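Local coordinates for putative redox protein (Lactobacillus casei, PDB 2QL8) that probably reduces organic hydroperoxides by thiol chemistry, as a dimeric redox protein of the OsmC/Ohr family, at residues V79-A84 against F94-Q99; T58-T63 against N119-S124. All blocks are in the same frame, centred on the assembly; numbering follows the deposited sequence.

After the three N-terminal strands, helix 48-70 supplies 58-63, one half of contact 2. Strand 77-88 and strand 91-102 come next; contact 1 pairs 79-84 with 94-99 and closes a short hairpin with nine residues between the segments. Helix 107-120 then leads to 119-124, which returns to helix 48-70 and closes contact 2 over 55 residues. Contact 1 therefore lies wholly within the span that contact 2 closes. The two touch where L60 of the helix packs on the sheet: its CD1 lies 3.6 Å from A98 CB and also meets V79. Sheet, central helix and the following helices are thus tied together, and both contacts reach the second subunit.

Contact 1: residues V79-A84 against F94-Q99; sequences VRVKVA and FLVHAQ
R80 and Q99 run side by side off the same face of the sheet, and two arginine nitrogens donate to a single oxygen: R80 NH2 lies 2.8 Å and R80 NE 3.0 Å from Q99 OE1. With R80 CG anti to the backbone N (chi1 176°), the bend at chi3 (68°) turns the guanidinium edge to the amide, the two planes only 25° apart. The Q99 amide is held at its other end too, NE2 donating to E136. With an alanine here in place of R80 both donors to Q99 OE1 are gone, and the amide would probably be freer to turn about its chain. H97 projects on this face, its imidazole bonding to T134 and E136, while K82 starts on it and its extended chain leads off. On the reverse face, V81 CG1 meets V96 CG1 at 3.7 Å and V81 CG2 rests on A98 CB; the V83 side chain crosses that of F94 obliquely, CG1 touching F94 CB. V96 and A98 also touch helix 48-70. Paired amides join R80 to Q99, K82 to H97 and A84 to L95. This is a regular antiparallel beta hairpin, which a strand of the second subunit extends along 79-84.

Contact 2: residues T58-T63 against N119-S124; sequences TCLEAT and NRCPVS. With BEZ (benzoic acid), chain C.
The R120 guanidinium meets the carboxylate of benzoic acid edge-on, with the carboxyl carbon in its plane: R120 NE donates to O2 and R120 NH2 to O1, each bond 2.9 Å long and nearly straight (165°). A bend at chi3 (62°) helps swing this edge toward the ligand, while NH1 forms a salt bridge with E70. A90 N of the second subunit also bonds the benzoate. The ring is approached by T63 OG1, a close 3.0 Å from C5, by P122 CD and by A62 CB and O. T63 OG1 is itself fixed by donating to C59 O, 2.7 Å away and from above the carbonyl plane; T63 N reaches that oxygen from the opposite face. T63 CG2 packs on R120 CB. C59 SG and C121 SG lie 3.4 Å apart, unbonded, an arrangement consistent with the paired cysteines of OsmC/Ohr peroxidases. C121 SG, at the N-cap of helix 122-127, also accepts from S124 N (3.4 Å). P122 CD touches C59 SG, V123 CG2 touches C59 CB, and L60 CD2 packs on C121 CB. The join between helices 107-120 and 122-127 thus sits against helix 48-70, whose L60 also reaches strands 77-88 and 133-137.

Contact 1: residues V79-A84 against F94-Q99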
loop_
_atom_site.group_PDB
_atom_site.type_symbol
_atom_site.label_atom_id
_atom_site.label_comp_id
_atom_site.label_asym_id
_atom_site.label_seq_id
_atom_site.Cartn_x
_atom_site.Cartn_y
_atom_site.Cartn_z
ATOM N N VAL A 79 5.721 11.420 -9.623
ATOM C CA VAL A 79 6.192 10.079 -9.251
ATOM C C VAL A 79 5.353 9.034 -10.002
ATOM O O VAL A 79 4.124 9.137 -10.044
ATOM C CB VAL A 79 6.091 9.851 -7.711
ATOM C CG1 VAL A 79 6.572 8.449 -7.323
ATOM C CG2 VAL A 79 6.874 10.961 -6.951
ATOM N N ARG A 80 6.044 8.033 -10.531
ATOM C CA ARG A 80 5.428 6.858 -11.132
ATOM C C ARG A 80 5.952 5.633 -10.417
ATOM O O ARG A 80 7.151 5.492 -10.220
ATOM C CB ARG A 80 5.810 6.781 -12.622
ATOM C CG ARG A 80 5.254 5.516 -13.261
ATOM C CD ARG A 80 5.318 5.624 -14.776
ATOM N NE ARG A 80 6.682 5.607 -15.267
ATOM C CZ ARG A 80 6.971 5.513 -16.571
ATOM N NH1 ARG A 80 5.972 5.453 -17.449
ATOM N NH2 ARG A 80 8.236 5.498 -17.005
ATOM N N VAL A 81 5.057 4.723 -10.025
ATOM C CA VAL A 81 5.454 3.504 -9.357
ATOM C C VAL A 81 4.952 2.338 -10.198
ATOM O O VAL A 81 3.756 2.255 -10.501
ATOM C CB VAL A 81 4.888 3.433 -7.899
ATOM C CG1 VAL A 81 5.135 2.057 -7.270
ATOM C CG2 VAL A 81 5.468 4.585 -7.041
ATOM N N LYS A 82 5.875 1.424 -10.483
ATOM C CA LYS A 82 5.511 0.163 -11.140
ATOM C C LYS A 82 5.535 -0.949 -10.104
ATOM O O LYS A 82 6.436 -1.025 -9.276
ATOM C CB LYS A 82 6.476 -0.143 -12.294
ATOM C CG LYS A 82 6.075 -1.348 -13.166
ATOM C CD LYS A 82 7.096 -1.523 -14.285
ATOM C CE LYS A 82 6.746 -2.667 -15.236
ATOM N NZ LYS A 82 7.585 -2.556 -16.484
ATOM N N VAL A 83 4.503 -1.800 -10.139
ATOM C CA VAL A 83 4.430 -2.943 -9.230
ATOM C C VAL A 83 4.244 -4.198 -10.094
ATOM O O VAL A 83 3.375 -4.215 -10.977
ATOM C CB VAL A 83 3.259 -2.822 -8.210
ATOM C CG1 VAL A 83 3.220 -4.036 -7.257
ATOM C CG2 VAL A 83 3.380 -1.503 -7.426
ATOM N N ALA A 84 5.071 -5.202 -9.821
ATOM C CA ALA A 84 5.016 -6.506 -10.481
ATOM C C ALA A 84 4.583 -7.593 -9.480
ATOM O O ALA A 84 4.989 -7.583 -8.326
ATOM C CB ALA A 84 6.375 -6.852 -11.089
ATOM N N PHE A 94 5.503 -9.305 -4.530
ATOM C CA PHE A 94 5.422 -8.090 -5.319
ATOM C C PHE A 94 6.818 -7.456 -5.397
ATOM O O PHE A 94 7.587 -7.459 -4.410
ATOM C CB PHE A 94 4.482 -7.052 -4.702
ATOM C CG PHE A 94 3.026 -7.403 -4.712
ATOM C CD1 PHE A 94 2.508 -8.545 -5.334
ATOM C CD2 PHE A 94 2.139 -6.572 -4.066
ATOM C CE1 PHE A 94 1.164 -8.802 -5.303
ATOM C CE2 PHE A 94 0.773 -6.872 -4.014
ATOM C CZ PHE A 94 0.314 -8.005 -4.628
ATOM N N LEU A 95 7.111 -6.889 -6.566
ATOM C CA LEU A 95 8.280 -6.010 -6.761
ATOM C C LEU A 95 7.770 -4.602 -6.980
ATOM O O LEU A 95 6.734 -4.404 -7.600
ATOM C CB LEU A 95 9.093 -6.426 -8.000
ATOM C CG LEU A 95 9.592 -7.881 -8.034
ATOM C CD1 LEU A 95 10.214 -8.125 -9.433
ATOM C CD2 LEU A 95 10.547 -8.267 -6.917
ATOM N N VAL A 96 8.504 -3.616 -6.454
ATOM C CA VAL A 96 8.080 -2.230 -6.519
ATOM C C VAL A 96 9.251 -1.351 -7.004
ATOM O O VAL A 96 10.380 -1.441 -6.483
ATOM C CB VAL A 96 7.656 -1.718 -5.120
ATOM C CG1 VAL A 96 7.210 -0.234 -5.197
ATOM C CG2 VAL A 96 6.561 -2.648 -4.492
ATOM N N HIS A 97 8.987 -0.569 -8.037
ATOM C CA HIS A 97 10.005 0.330 -8.599
ATOM C C HIS A 97 9.432 1.732 -8.769
ATOM O O HIS A 97 8.450 1.915 -9.516
ATOM C CB HIS A 97 10.527 -0.184 -9.950
ATOM C CG HIS A 97 11.616 0.688 -10.492
ATOM N ND1 HIS A 97 12.866 0.752 -9.910
ATOM C CD2 HIS A 97 11.632 1.538 -11.545
ATOM C CE1 HIS A 97 13.614 1.605 -10.602
ATOM N NE2 HIS A 97 12.882 2.106 -11.581
ATOM N N ALA A 98 10.026 2.722 -8.072
ATOM C CA ALA A 98 9.536 4.086 -8.150
ATOM C C ALA A 98 10.482 4.910 -9.050
ATOM O O ALA A 98 11.704 4.732 -9.015
ATOM C CB ALA A 98 9.465 4.727 -6.748
ATOM N N GLN A 99 9.874 5.809 -9.813
ATOM C CA GLN A 99 10.600 6.769 -10.641
ATOM C C GLN A 99 10.156 8.160 -10.244
ATOM O O GLN A 99 8.958 8.455 -10.189
ATOM C CB GLN A 99 10.315 6.505 -12.127
ATOM C CG GLN A 99 10.927 5.218 -12.627
ATOM C CD GLN A 99 10.635 4.990 -14.076
ATOM O OE1 GLN A 99 9.566 5.352 -14.551
ATOM N NE2 GLN A 99 11.589 4.426 -14.786
HETATM O O HOH W 1 8.342 3.265 -12.186
#

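Contact 2: residues T58-T63 against N119-S124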
loop_
_atom_site.group_PDB
_atom_site.type_symbol
_atom_site.label_atom_id
_atom_site.label_comp_id
_atom_site.label_asym_id
_atom_site.label_seq_id
_atom_site.Cartn_x
_atom_site.Cartn_y
_atom_site.Cartn_z
ATOM N N THR A 58 1.612 8.444 -4.211
ATOM C CA THR A 58 1.032 9.589 -3.504
ATOM C C THR A 58 1.905 10.025 -2.346
ATOM O O THR A 58 2.103 11.239 -2.132
ATOM C CB THR A 58 -0.422 9.279 -3.069
ATOM O OG1 THR A 58 -1.197 8.987 -4.242
ATOM C CG2 THR A 58 -1.057 10.426 -2.300
ATOM N N CYS A 59 2.414 9.045 -1.593
ATOM C CA CYS A 59 3.250 9.374 -0.447
ATOM C C CYS A 59 4.587 10.022 -0.875
ATOM O O CYS A 59 5.028 11.052 -0.299
ATOM C CB CYS A 59 3.510 8.148 0.413
ATOM S SG CYS A 59 4.040 8.504 2.084
ATOM N N LEU A 60 5.201 9.456 -1.906
ATOM C CA LEU A 60 6.433 10.007 -2.418
ATOM C C LEU A 60 6.218 11.429 -2.933
ATOM O O LEU A 60 7.031 12.333 -2.682
ATOM C CB LEU A 60 7.041 9.129 -3.505
ATOM C CG LEU A 60 7.854 7.918 -3.039
ATOM C CD1 LEU A 60 8.073 6.911 -4.235
ATOM C CD2 LEU A 60 9.163 8.286 -2.312
ATOM N N GLU A 61 5.114 11.617 -3.660
ATOM C CA GLU A 61 4.797 12.910 -4.249
ATOM C C GLU A 61 4.559 13.963 -3.140
ATOM O O GLU A 61 5.025 15.111 -3.239
ATOM C CB GLU A 61 3.608 12.783 -5.203
ATOM C CG GLU A 61 3.183 14.119 -5.895
ATOM C CD GLU A 61 4.101 14.565 -7.017
ATOM O OE1 GLU A 61 5.270 14.108 -7.082
ATOM O OE2 GLU A 61 3.596 15.415 -7.825
ATOM N N ALA A 62 3.840 13.580 -2.081
ATOM C CA ALA A 62 3.606 14.473 -0.920
ATOM C C ALA A 62 4.915 14.830 -0.250
ATOM O O ALA A 62 5.153 15.980 0.164
ATOM C CB ALA A 62 2.648 13.842 0.099
ATOM N N THR A 63 5.783 13.832 -0.111
ATOM C CA THR A 63 7.078 14.061 0.530
ATOM C C THR A 63 7.925 15.024 -0.329
ATOM O O THR A 63 8.549 15.949 0.187
ATOM C CB THR A 63 7.862 12.741 0.798
ATOM O OG1 THR A 63 7.016 11.791 1.429
ATOM C CG2 THR A 63 9.140 12.961 1.639
ATOM N N ASN A 119 14.330 8.664 1.995
ATOM C CA ASN A 119 14.586 8.560 3.416
ATOM C C ASN A 119 13.431 9.016 4.297
ATOM O O ASN A 119 13.392 8.664 5.463
ATOM C CB ASN A 119 15.803 9.393 3.790
ATOM C CG ASN A 119 17.090 8.804 3.270
ATOM O OD1 ASN A 119 17.194 7.574 3.085
ATOM N ND2 ASN A 119 18.092 9.672 3.036
ATOM N N ARG A 120 12.563 9.884 3.776
ATOM C CA ARG A 120 11.494 10.516 4.562
ATOM C C ARG A 120 10.097 9.927 4.351
ATOM O O ARG A 120 9.275 9.941 5.251
ATOM C CB ARG A 120 11.457 12.023 4.308
ATOM C CG ARG A 120 12.633 12.757 4.944
ATOM C CD ARG A 120 12.791 14.195 4.483
ATOM N NE ARG A 120 11.641 15.032 4.828
ATOM C CZ ARG A 120 11.664 16.372 4.785
ATOM N NH1 ARG A 120 12.775 17.013 4.433
ATOM N NH2 ARG A 120 10.609 17.085 5.089
ATOM N N CYS A 121 9.828 9.433 3.155
ATOM C CA CYS A 121 8.496 8.960 2.799
ATOM C C CYS A 121 8.105 7.740 3.648
ATOM O O CYS A 121 8.827 6.737 3.649
ATOM C CB CYS A 121 8.490 8.597 1.316
ATOM S SG CYS A 121 7.076 7.604 0.745
ATOM N N PRO A 122 6.999 7.847 4.426
ATOM C CA PRO A 122 6.614 6.665 5.233
ATOM C C PRO A 122 6.476 5.333 4.501
ATOM O O PRO A 122 6.882 4.306 5.040
ATOM C CB PRO A 122 5.315 7.122 5.890
ATOM C CG PRO A 122 5.523 8.626 6.057
ATOM C CD PRO A 122 6.215 9.061 4.800
ATOM N N VAL A 123 5.897 5.348 3.316
ATOM C CA VAL A 123 5.673 4.070 2.618
ATOM C C VAL A 123 7.030 3.527 2.137
ATOM O O VAL A 123 7.298 2.338 2.218
ATOM C CB VAL A 123 4.616 4.165 1.493
ATOM C CG1 VAL A 123 4.444 2.778 0.799
ATOM C CG2 VAL A 123 3.253 4.688 2.040
ATOM N N SER A 124 7.886 4.429 1.654
ATOM C CA SER A 124 9.214 4.057 1.255
ATOM C C SER A 124 9.972 3.401 2.432
ATOM O O SER A 124 10.628 2.369 2.276
ATOM C CB SER A 124 9.890 5.310 0.682
ATOM O OG SER A 124 11.183 5.079 0.175
HETATM C C BEZ C . 8.092 14.935 5.653
HETATM O O1 BEZ C . 8.169 16.062 6.268
HETATM O O2 BEZ C . 8.977 14.172 5.712
HETATM C C1 BEZ C . 6.879 14.473 4.920
HETATM C C2 BEZ C . 5.912 15.439 4.592
HETATM C C3 BEZ C . 4.761 15.035 3.918
HETATM C C4 BEZ C . 4.594 13.682 3.587
HETATM C C5 BEZ C . 5.568 12.734 3.930
HETATM C C6 BEZ C . 6.710 13.088 4.571
#